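Local coordinates for 43.8 kDa insecticidal crystal protein (Bacillus thuringiensis, PDB 4JP0) that forms one half of a binary insecticidal toxin that, together with Cry34Ab1, kills western corn rootworm, probably by attacking the larval midgut epithelium, at residues D42-W47 and I59-A64; Q147-D152 and P173-W178; K206-W211 and S317-R322. All blocks are in the same frame, centred on the assembly; numbering follows the deposited sequence.

The chain builds its ricin-B-type lectin region first, and contact 1 closes a short loop there by bringing 59-64 back onto 42-47. After strand 135-142 the chain runs without regular structure through 147-152, and contact 2 closes this loop on the beginning of strand 174-182. Contact 3 spans more than a hundred residues, pairing 206-211 with 317-322. The three loops follow one another in series; none nests in or crosses another. Contact 2 reaches the sheet of contact 3 through strand 174-182, neighbour of strand 202-221; M176 N and K207 O, 2.8 Å apart, probably hydrogen-bond. Contact 1 stands apart, its centre about 34 Å from that of contact 2, in another part of the elongated molecule.

Contact 1 of 3, residues D42-W47 and I59-A64; sequences DYNLKW and ITSYAA
W47 and S61 face each other as an antiparallel, non-hydrogen-bonded pair in the beta hairpin of strands 43-52 and 56-61, part of the ricin-B-type beta-trefoil region. W47 CA and S61 CA lie 5.0 Å apart.

The hydrogen bonds converge on one backbone oxygen, K46 O. Y62 N reaches K46 O from across the contact at 3.0 Å, close to straight at 163°. On the opposite face of the same carbonyl, N44 ND2 donates to K46 O from 2.9 Å, with the oxygen nearly in the amide plane of N44. The other end of that amide works too: N44 OD1 accepts from K46 N, an Asx turn in which the donor stands above the carbonyl plane. Asparagine suits this place because its short, flat amide can both donate and accept within a three-residue turn, and the two bonds fix its rotation.

Van der Waals contacts fill in around this polar knot. N44 holds CG anti to its own backbone N (chi1 171°), which lays the amide against A64 CB, a methyl small enough to sit 3.6 Å from N44 CG. The ND2 end of the amide also hangs above the rim of the W47 indole. That ring reaches over to strand 56-61, where W47 CZ3 comes within 3.3 Å of S61 CA; S61, small itself, leaves room for it and turns its hydroxyl to N65 OD1. W47 NE1 is satisfied by A19 O, and W70 meets the indole edge-to-face. At the exposed margin the CB atoms of K46 and Y62 meet, while the long aliphatic chain of K46 runs outward.

The last interaction is a weak one at the strand backbone: a bent CA-H...O contact from W47 CA to T60 O, 3.4 Å.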
loop_
_atom_site.group_PDB
_atom_site.type_symbol
_atom_site.label_atom_id
_atom_site.label_comp_id
_atom_site.label_asym_id
_atom_site.label_seq_id
_atom_site.Cartn_x
_atom_site.Cartn_y
_atom_site.Cartn_z
ATOM N N ASP A 42 32.120 -19.002 2.277
ATOM C CA ASP A 42 32.246 -17.748 1.501
ATOM C C ASP A 42 31.051 -17.519 0.567
ATOM O O ASP A 42 31.029 -16.573 -0.245
ATOM C CB ASP A 42 33.511 -17.783 0.654
ATOM C CG ASP A 42 34.777 -17.861 1.494
ATOM O OD1 ASP A 42 34.873 -17.187 2.532
ATOM O OD2 ASP A 42 35.739 -18.559 1.167
ATOM N N TYR A 43 30.060 -18.388 0.667
ATOM C CA TYR A 43 28.870 -18.233 -0.173
ATOM C C TYR A 43 27.623 -18.067 0.670
ATOM O O TYR A 43 27.585 -18.495 1.822
ATOM C CB TYR A 43 28.652 -19.481 -1.011
ATOM C CG TYR A 43 29.708 -19.684 -2.062
ATOM C CD1 TYR A 43 30.956 -20.194 -1.722
ATOM C CD2 TYR A 43 29.477 -19.312 -3.390
ATOM C CE1 TYR A 43 31.949 -20.376 -2.684
ATOM C CE2 TYR A 43 30.486 -19.493 -4.380
ATOM C CZ TYR A 43 31.708 -20.033 -4.006
ATOM O OH TYR A 43 32.710 -20.220 -4.943
ATOM N N ASN A 44 26.590 -17.501 0.062
ATOM C CA ASN A 44 25.273 -17.479 0.658
ATOM C C ASN A 44 24.393 -18.528 -0.014
ATOM O O ASN A 44 24.315 -18.539 -1.240
ATOM C CB ASN A 44 24.587 -16.132 0.427
ATOM C CG ASN A 44 23.136 -16.163 0.859
ATOM O OD1 ASN A 44 22.853 -16.523 1.984
ATOM N ND2 ASN A 44 22.197 -15.871 -0.070
ATOM N N LEU A 45 23.726 -19.374 0.773
ATOM C CA LEU A 45 22.759 -20.340 0.233
ATOM C C LEU A 45 21.322 -20.038 0.654
ATOM O O LEU A 45 20.432 -20.855 0.399
ATOM C CB LEU A 45 23.070 -21.760 0.748
ATOM C CG LEU A 45 24.505 -22.271 0.665
ATOM C CD1 LEU A 45 24.638 -23.731 1.123
ATOM C CD2 LEU A 45 24.995 -22.112 -0.733
ATOM N N LYS A 46 21.089 -18.870 1.265
ATOM C CA LYS A 46 19.798 -18.582 1.901
ATOM C C LYS A 46 19.007 -17.625 1.057
ATOM O O LYS A 46 19.514 -16.565 0.726
ATOM C CB LYS A 46 19.992 -17.967 3.290
ATOM C CG LYS A 46 20.553 -18.957 4.328
ATOM C CD LYS A 46 20.677 -18.315 5.704
ATOM C CE LYS A 46 21.395 -19.249 6.682
ATOM N NZ LYS A 46 21.331 -18.743 8.092
ATOM N N TRP A 47 17.758 -18.004 0.779
ATOM C CA TRP A 47 16.894 -17.248 -0.111
ATOM C C TRP A 47 15.548 -16.955 0.568
ATOM O O TRP A 47 15.028 -17.798 1.320
ATOM C CB TRP A 47 16.673 -18.020 -1.436
ATOM C CG TRP A 47 17.942 -18.403 -2.014
ATOM C CD1 TRP A 47 18.485 -19.662 -2.063
ATOM C CD2 TRP A 47 18.899 -17.522 -2.587
ATOM N NE1 TRP A 47 19.727 -19.602 -2.647
ATOM C CE2 TRP A 47 20.018 -18.295 -2.946
ATOM C CE3 TRP A 47 18.944 -16.125 -2.801
ATOM C CZ2 TRP A 47 21.178 -17.727 -3.525
ATOM C CZ3 TRP A 47 20.092 -15.561 -3.391
ATOM C CH2 TRP A 47 21.178 -16.375 -3.755
ATOM N N ILE A 59 12.738 -13.667 -5.703
ATOM C CA ILE A 59 13.650 -14.503 -4.901
ATOM C C ILE A 59 14.827 -13.619 -4.434
ATOM O O ILE A 59 15.642 -13.111 -5.266
ATOM C CB ILE A 59 14.158 -15.672 -5.757
ATOM C CG1 ILE A 59 12.965 -16.470 -6.334
ATOM C CG2 ILE A 59 15.152 -16.535 -4.922
ATOM C CD1 ILE A 59 13.376 -17.683 -7.266
ATOM N N THR A 60 14.929 -13.454 -3.114
ATOM C CA THR A 60 15.828 -12.458 -2.536
ATOM C C THR A 60 16.973 -13.074 -1.799
ATOM O O THR A 60 16.770 -14.005 -1.020
ATOM C CB THR A 60 15.045 -11.619 -1.526
ATOM O OG1 THR A 60 13.887 -11.060 -2.183
ATOM C CG2 THR A 60 15.887 -10.424 -1.003
ATOM N N SER A 61 18.172 -12.568 -2.044
ATOM C CA SER A 61 19.339 -13.068 -1.310
ATOM C C SER A 61 19.144 -12.656 0.164
ATOM O O SER A 61 19.053 -11.458 0.508
ATOM C CB SER A 61 20.610 -12.458 -1.885
ATOM O OG SER A 61 21.733 -13.122 -1.349
ATOM N N TYR A 62 19.116 -13.640 1.049
ATOM C CA TYR A 62 18.730 -13.333 2.425
ATOM C C TYR A 62 19.868 -12.761 3.237
ATOM O O TYR A 62 20.746 -13.488 3.659
ATOM C CB TYR A 62 18.127 -14.570 3.106
ATOM C CG TYR A 62 17.642 -14.310 4.521
ATOM C CD1 TYR A 62 16.479 -13.596 4.750
ATOM C CD2 TYR A 62 18.365 -14.761 5.618
ATOM C CE1 TYR A 62 16.028 -13.359 6.050
ATOM C CE2 TYR A 62 17.933 -14.539 6.897
ATOM C CZ TYR A 62 16.783 -13.823 7.121
ATOM O OH TYR A 62 16.327 -13.629 8.408
ATOM N N ALA A 63 19.864 -11.438 3.417
ATOM C CA ALA A 63 20.883 -10.747 4.206
ATOM C C ALA A 63 22.277 -11.018 3.650
ATOM O O ALA A 63 23.268 -11.139 4.405
ATOM C CB ALA A 63 20.826 -11.172 5.656
ATOM N N ALA A 64 22.336 -11.159 2.329
ATOM C CA ALA A 64 23.608 -11.231 1.636
ATOM C C ALA A 64 23.471 -10.425 0.347
ATOM O O ALA A 64 22.352 -10.217 -0.124
ATOM C CB ALA A 64 23.964 -12.645 1.319
#

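Contact 2 of 3, residues Q147-D152 and P173-W178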
loop_
_atom_site.group_PDB
_atom_site.type_symbol
_atom_site.label_atom_id
_atom_site.label_comp_id
_atom_site.label_asym_id
_atom_site.label_seq_id
_atom_site.Cartn_x
_atom_site.Cartn_y
_atom_site.Cartn_z
ATOM N N GLN A 147 0.234 -10.053 13.009
ATOM C CA GLN A 147 -1.135 -10.529 12.932
ATOM C C GLN A 147 -2.033 -9.359 12.492
ATOM O O GLN A 147 -1.888 -8.271 13.010
ATOM C CB GLN A 147 -1.516 -10.954 14.364
ATOM C CG GLN A 147 -2.949 -11.413 14.581
ATOM C CD GLN A 147 -3.370 -11.437 16.077
ATOM O OE1 GLN A 147 -2.523 -11.476 16.992
ATOM N NE2 GLN A 147 -4.680 -11.433 16.312
ATOM N N LYS A 148 -2.887 -9.566 11.490
ATOM C CA LYS A 148 -3.789 -8.519 11.040
ATOM C C LYS A 148 -4.854 -8.220 12.111
ATOM O O LYS A 148 -5.517 -9.119 12.616
ATOM C CB LYS A 148 -4.443 -8.971 9.730
ATOM C CG LYS A 148 -5.404 -7.983 9.091
ATOM C CD LYS A 148 -5.818 -8.552 7.729
ATOM C CE LYS A 148 -6.541 -7.550 6.869
ATOM N NZ LYS A 148 -6.216 -7.768 5.402
ATOM N N PRO A 149 -5.000 -6.961 12.471
ATOM C CA PRO A 149 -5.978 -6.542 13.480
ATOM C C PRO A 149 -7.404 -6.455 12.893
ATOM O O PRO A 149 -7.656 -6.801 11.728
ATOM C CB PRO A 149 -5.437 -5.164 13.900
ATOM C CG PRO A 149 -4.930 -4.615 12.611
ATOM C CD PRO A 149 -4.300 -5.813 11.871
ATOM N N ILE A 150 -8.355 -6.041 13.711
ATOM C CA ILE A 150 -9.728 -5.878 13.248
ATOM C C ILE A 150 -9.838 -4.669 12.334
ATOM O O ILE A 150 -9.392 -3.568 12.678
ATOM C CB ILE A 150 -10.618 -5.676 14.468
ATOM C CG1 ILE A 150 -10.603 -6.971 15.292
ATOM C CG2 ILE A 150 -12.034 -5.252 14.032
ATOM C CD1 ILE A 150 -10.933 -6.738 16.776
ATOM N N ILE A 151 -10.449 -4.860 11.172
ATOM C CA ILE A 151 -10.537 -3.788 10.193
ATOM C C ILE A 151 -11.943 -3.266 10.155
ATOM O O ILE A 151 -12.879 -4.085 10.090
ATOM C CB ILE A 151 -10.216 -4.389 8.816
ATOM C CG1 ILE A 151 -8.891 -5.140 8.925
ATOM C CG2 ILE A 151 -10.103 -3.287 7.725
ATOM C CD1 ILE A 151 -7.763 -4.195 9.206
ATOM N N ASP A 152 -12.119 -1.937 10.139
ATOM C CA ASP A 152 -13.492 -1.400 10.036
ATOM C C ASP A 152 -13.980 -1.437 8.582
ATOM O O ASP A 152 -13.166 -1.432 7.667
ATOM C CB ASP A 152 -13.574 0.055 10.527
ATOM C CG ASP A 152 -13.577 0.179 12.036
ATOM O OD1 ASP A 152 -13.444 -0.850 12.753
ATOM O OD2 ASP A 152 -13.729 1.283 12.592
ATOM N N PRO A 173 -9.735 8.335 13.947
ATOM C CA PRO A 173 -9.217 7.494 12.862
ATOM C C PRO A 173 -9.749 6.053 12.953
ATOM O O PRO A 173 -9.701 5.435 14.006
ATOM C CB PRO A 173 -7.708 7.532 13.095
ATOM C CG PRO A 173 -7.517 8.840 13.795
ATOM C CD PRO A 173 -8.659 8.977 14.717
ATOM N N GLN A 174 -10.285 5.543 11.852
ATOM C CA GLN A 174 -10.729 4.139 11.781
ATOM C C GLN A 174 -9.837 3.393 10.800
ATOM O O GLN A 174 -9.565 3.892 9.713
ATOM C CB GLN A 174 -12.157 4.066 11.259
ATOM C CG GLN A 174 -13.169 4.688 12.179
ATOM C CD GLN A 174 -14.561 4.735 11.552
ATOM O OE1 GLN A 174 -15.061 5.809 11.223
ATOM N NE2 GLN A 174 -15.185 3.573 11.393
ATOM N N LEU A 175 -9.341 2.223 11.198
ATOM C CA LEU A 175 -8.472 1.451 10.310
ATOM C C LEU A 175 -9.330 0.773 9.269
ATOM O O LEU A 175 -10.072 -0.136 9.605
ATOM C CB LEU A 175 -7.753 0.379 11.112
ATOM C CG LEU A 175 -6.804 -0.502 10.287
ATOM C CD1 LEU A 175 -5.630 0.304 9.737
ATOM C CD2 LEU A 175 -6.340 -1.656 11.175
ATOM N N MET A 176 -9.163 1.168 8.001
ATOM C CA MET A 176 -9.993 0.687 6.917
ATOM C C MET A 176 -9.272 -0.311 6.052
ATOM O O MET A 176 -9.905 -0.949 5.214
ATOM C CB MET A 176 -10.469 1.857 6.038
ATOM C CG MET A 176 -11.172 2.951 6.813
ATOM S SD MET A 176 -12.743 2.366 7.530
ATOM C CE MET A 176 -13.739 2.395 5.978
ATOM N N GLY A 177 -7.948 -0.424 6.214
ATOM C CA GLY A 177 -7.162 -1.367 5.403
ATOM C C GLY A 177 -5.789 -1.583 6.026
ATOM O O GLY A 177 -5.263 -0.674 6.668
ATOM N N TRP A 178 -5.210 -2.770 5.826
ATOM C CA TRP A 178 -3.946 -3.132 6.448
ATOM C C TRP A 178 -3.346 -4.208 5.559
ATOM O O TRP A 178 -4.049 -5.124 5.116
ATOM C CB TRP A 178 -4.258 -3.686 7.844
ATOM C CG TRP A 178 -3.180 -4.093 8.786
ATOM C CD1 TRP A 178 -2.796 -3.428 9.911
ATOM C CD2 TRP A 178 -2.449 -5.341 8.792
ATOM N NE1 TRP A 178 -1.837 -4.148 10.592
ATOM C CE2 TRP A 178 -1.597 -5.320 9.927
ATOM C CE3 TRP A 178 -2.397 -6.444 7.930
ATOM C CZ2 TRP A 178 -0.741 -6.371 10.245
ATOM C CZ3 TRP A 178 -1.543 -7.500 8.240
ATOM C CH2 TRP A 178 -0.719 -7.454 9.375
HETATM O O HOH W 1 -7.392 -4.841 4.806
HETATM O O HOH W 2 -12.341 -1.321 5.217
#
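K148 and P149 press their aliphatic carbons onto one face of the W178 indole, the broad flat surface of this contact. K148 CA lies 3.6 Å from the centroid of the six-membered ring of W178, and P149 CD is 3.3 Å from that of the five-membered ring of W178, both nearly on the ring normal. A lysine followed by a proline suits this task, for the two together offer a continuous run of C-H groups that tiles the bicyclic ring. W178 carries CG anti to its backbone N (chi1 -177°), which swings the indole out under the passing chain. The K148 side chain and the indole extend past one another, pointing contrary ways. K148 NZ makes a weak bond to W178 O and another weak one to a water that also accepts from W178 N.

Beside the indole, one methyl of L175 wedges between P149 and I151: L175 CD2 touches P149 CG at 3.6 Å and I151 CD1 at 3.5 Å. I151 uses both its branches, CG2 resting on M176 O while CD1 also turns to W178 CB, so a beta-branched residue serves two hollows at once.

Polar bonds pin the far end. D152 N donates to L175 O at 2.8 Å, nearly along the C=O axis. The D152 and Q174 side chains cross at about a right angle, their carboxylate and amide planes 67° apart, and Q174 NE2 reaches the anti side of D152 OD2 at 3.0 Å. The same amide binds K154 O and K156 N, so glutamine, with a donor and an acceptor, ties down more of the incoming chain.

The whole is an irregular connection draped along an outermost sheet strand, 174-182, which contains a classic beta bulge where M176 and G177 both face K207.

Contact 3 of 3, residues K206-W211 and S317-R322; sequences KKYQYW and SLELYR
Strand segments 206-211 and 317-322 run antiparallel, pairing K206 with E319, K207 with L318 and Y208 with S317, the axes of these segments 4.8 Å apart at closest approach and their directions 152° apart. Two hydrogen-bonded pairs flank a non-hydrogen-bonded one: K206 N donates to E319 O at 2.9 Å, and S317 N to Y208 O at 2.8 Å, each with its reciprocal bond. Between them K207 CA and L318 CA face the oxygens S317 O and K206 O through C-H contacts.

On the face bearing K207 and L318 the side chains meet through aliphatic carbons: K207 CG leans on L318 CD2 at 3.7 Å, the two chains crossing obliquely. The lysine then bends away, its NZ going to L279 O.

The face bearing K206, Y208, S317, E319 and Y321 is polar and aromatic. K206 sets CG anti to its carbonyl carbon (chi1 -55°) and stays extended beyond, which carries NZ over the Y321 ring in an offset cation-pi contact. Its methylenes run over the rim of that same face, K206 CE 3.6 Å from Y321 CE1, so a long side chain suits the place. The ammonium also donates to Y208 OH and forms a salt bridge with E327. E319 places its carboxylate beside Y208, E319 OE1 lying 3.4 Å from Y208 CE1, ring and carboxylate planes 39° apart. S317 OG donates to the anti lone pair of E319 OE2, and its hydroxyl also has Q334 as partner. Y321 OH lies so close to E319 OE1 that the details of this bond are doubtful.

The S317 hydroxyl bond and the nearby positive charge, K206 NZ 5.9 Å from E319 OE1 and not in contact with it, would probably favour the ionised form of E319.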
loop_
_atom_site.group_PDB
_atom_site.type_symbol
_atom_site.label_atom_id
_atom_site.label_comp_id
_atom_site.label_asym_id
_atom_site.label_seq_id
_atom_site.Cartn_x
_atom_site.Cartn_y
_atom_site.Cartn_z
ATOM N N LYS A 206 -0.842 0.725 6.617
ATOM C CA LYS A 206 -2.185 0.901 7.119
ATOM C C LYS A 206 -2.832 2.040 6.394
ATOM O O LYS A 206 -2.142 2.995 5.975
ATOM C CB LYS A 206 -2.121 1.340 8.579
ATOM C CG LYS A 206 -1.330 0.452 9.489
ATOM C CD LYS A 206 -1.599 0.857 10.935
ATOM C CE LYS A 206 -0.682 0.136 11.894
ATOM N NZ LYS A 206 -0.991 0.422 13.301
ATOM N N LYS A 207 -4.150 1.939 6.270
ATOM C CA LYS A 207 -4.980 3.038 5.752
ATOM C C LYS A 207 -6.069 3.395 6.758
ATOM O O LYS A 207 -6.955 2.572 7.028
ATOM C CB LYS A 207 -5.647 2.711 4.410
ATOM C CG LYS A 207 -6.185 3.983 3.745
ATOM C CD LYS A 207 -7.041 3.745 2.467
ATOM C CE LYS A 207 -8.464 3.287 2.805
ATOM N NZ LYS A 207 -9.310 3.103 1.575
ATOM N N TYR A 208 -5.991 4.603 7.323
ATOM C CA TYR A 208 -7.002 5.107 8.231
ATOM C C TYR A 208 -7.827 6.141 7.524
ATOM O O TYR A 208 -7.321 6.864 6.643
ATOM C CB TYR A 208 -6.361 5.815 9.415
ATOM C CG TYR A 208 -5.607 4.913 10.373
ATOM C CD1 TYR A 208 -4.212 4.797 10.324
ATOM C CD2 TYR A 208 -6.278 4.178 11.332
ATOM C CE1 TYR A 208 -3.527 3.944 11.220
ATOM C CE2 TYR A 208 -5.584 3.356 12.220
ATOM C CZ TYR A 208 -4.216 3.247 12.154
ATOM O OH TYR A 208 -3.543 2.413 13.062
ATOM N N GLN A 209 -9.102 6.218 7.893
ATOM C CA GLN A 209 -9.955 7.303 7.411
ATOM C C GLN A 209 -10.724 7.870 8.600
ATOM O O GLN A 209 -10.886 7.193 9.621
ATOM C CB GLN A 209 -10.889 6.856 6.293
ATOM C CG GLN A 209 -10.159 6.548 4.992
ATOM C CD GLN A 209 -11.101 6.053 3.912
ATOM O OE1 GLN A 209 -11.999 5.258 4.185
ATOM N NE2 GLN A 209 -10.889 6.511 2.673
ATOM N N TYR A 210 -11.131 9.124 8.469
ATOM C CA TYR A 210 -11.871 9.844 9.486
ATOM C C TYR A 210 -12.311 11.174 8.880
ATOM O O TYR A 210 -11.835 11.559 7.810
ATOM C CB TYR A 210 -11.005 10.102 10.724
ATOM C CG TYR A 210 -9.643 10.711 10.455
ATOM C CD1 TYR A 210 -9.422 12.079 10.590
ATOM C CD2 TYR A 210 -8.559 9.906 10.111
ATOM C CE1 TYR A 210 -8.130 12.628 10.363
ATOM C CE2 TYR A 210 -7.303 10.441 9.906
ATOM C CZ TYR A 210 -7.087 11.776 10.031
ATOM O OH TYR A 210 -5.810 12.245 9.794
ATOM N N TRP A 211 -13.219 11.863 9.551
ATOM C CA TRP A 211 -13.657 13.174 9.115
ATOM C C TRP A 211 -12.859 14.253 9.866
ATOM O O TRP A 211 -12.463 14.035 11.007
ATOM C CB TRP A 211 -15.146 13.338 9.440
ATOM C CG TRP A 211 -16.058 12.454 8.630
ATOM C CD1 TRP A 211 -16.632 11.269 9.019
ATOM C CD2 TRP A 211 -16.506 12.695 7.287
ATOM N NE1 TRP A 211 -17.426 10.773 8.007
ATOM C CE2 TRP A 211 -17.356 11.620 6.927
ATOM C CE3 TRP A 211 -16.322 13.743 6.368
ATOM C CZ2 TRP A 211 -17.988 11.542 5.681
ATOM C CZ3 TRP A 211 -16.959 13.655 5.090
ATOM C CH2 TRP A 211 -17.772 12.571 4.777
ATOM N N SER A 317 -5.345 8.557 5.719
ATOM C CA SER A 317 -3.970 8.574 6.188
ATOM C C SER A 317 -3.303 7.222 5.861
ATOM O O SER A 317 -3.711 6.194 6.359
ATOM C CB SER A 317 -3.930 8.792 7.711
ATOM O OG SER A 317 -2.588 8.901 8.164
ATOM N N LEU A 318 -2.291 7.259 5.010
ATOM C CA LEU A 318 -1.528 6.062 4.653
ATOM C C LEU A 318 -0.282 6.097 5.531
ATOM O O LEU A 318 0.431 7.102 5.552
ATOM C CB LEU A 318 -1.172 6.147 3.182
ATOM C CG LEU A 318 -2.324 5.660 2.301
ATOM C CD1 LEU A 318 -2.003 5.765 0.793
ATOM C CD2 LEU A 318 -2.620 4.240 2.660
ATOM N N GLU A 319 -0.019 5.033 6.284
ATOM C CA GLU A 319 1.092 5.061 7.243
ATOM C C GLU A 319 1.840 3.735 7.165
ATOM O O GLU A 319 1.242 2.685 7.201
ATOM C CB GLU A 319 0.556 5.279 8.670
ATOM C CG GLU A 319 -0.248 6.578 8.839
ATOM C CD GLU A 319 -1.007 6.676 10.174
ATOM O OE1 GLU A 319 -0.717 5.932 11.117
ATOM O OE2 GLU A 319 -1.920 7.518 10.301
ATOM N N LEU A 320 3.154 3.814 7.091
ATOM C CA LEU A 320 3.994 2.649 6.903
ATOM C C LEU A 320 4.897 2.451 8.104
ATOM O O LEU A 320 5.547 3.408 8.563
ATOM C CB LEU A 320 4.857 2.866 5.664
ATOM C CG LEU A 320 5.805 1.732 5.295
ATOM C CD1 LEU A 320 5.013 0.543 4.809
ATOM C CD2 LEU A 320 6.793 2.174 4.197
ATOM N N TYR A 321 4.962 1.200 8.570
ATOM C CA TYR A 321 5.692 0.833 9.787
ATOM C C TYR A 321 6.645 -0.346 9.614
ATOM O O TYR A 321 6.295 -1.352 8.949
ATOM C CB TYR A 321 4.687 0.400 10.860
ATOM C CG TYR A 321 3.639 1.459 11.201
ATOM C CD1 TYR A 321 2.533 1.653 10.382
ATOM C CD2 TYR A 321 3.781 2.275 12.319
ATOM C CE1 TYR A 321 1.598 2.597 10.670
ATOM C CE2 TYR A 321 2.810 3.234 12.631
ATOM C CZ TYR A 321 1.741 3.396 11.791
ATOM O OH TYR A 321 0.775 4.355 12.067
ATOM N N ARG A 322 7.845 -0.206 10.190
ATOM C CA ARG A 322 8.744 -1.336 10.347
ATOM C C ARG A 322 8.090 -2.185 11.422
ATOM O O ARG A 322 7.368 -1.658 12.271
ATOM C CB ARG A 322 10.045 -0.929 10.985
ATOM C CG ARG A 322 11.016 -0.227 10.165
ATOM C CD ARG A 322 12.411 -0.194 10.814
ATOM N NE ARG A 322 13.141 0.926 10.249
ATOM C CZ ARG A 322 13.981 1.688 10.901
ATOM N NH1 ARG A 322 14.245 1.458 12.190
ATOM N NH2 ARG A 322 14.565 2.686 10.243
#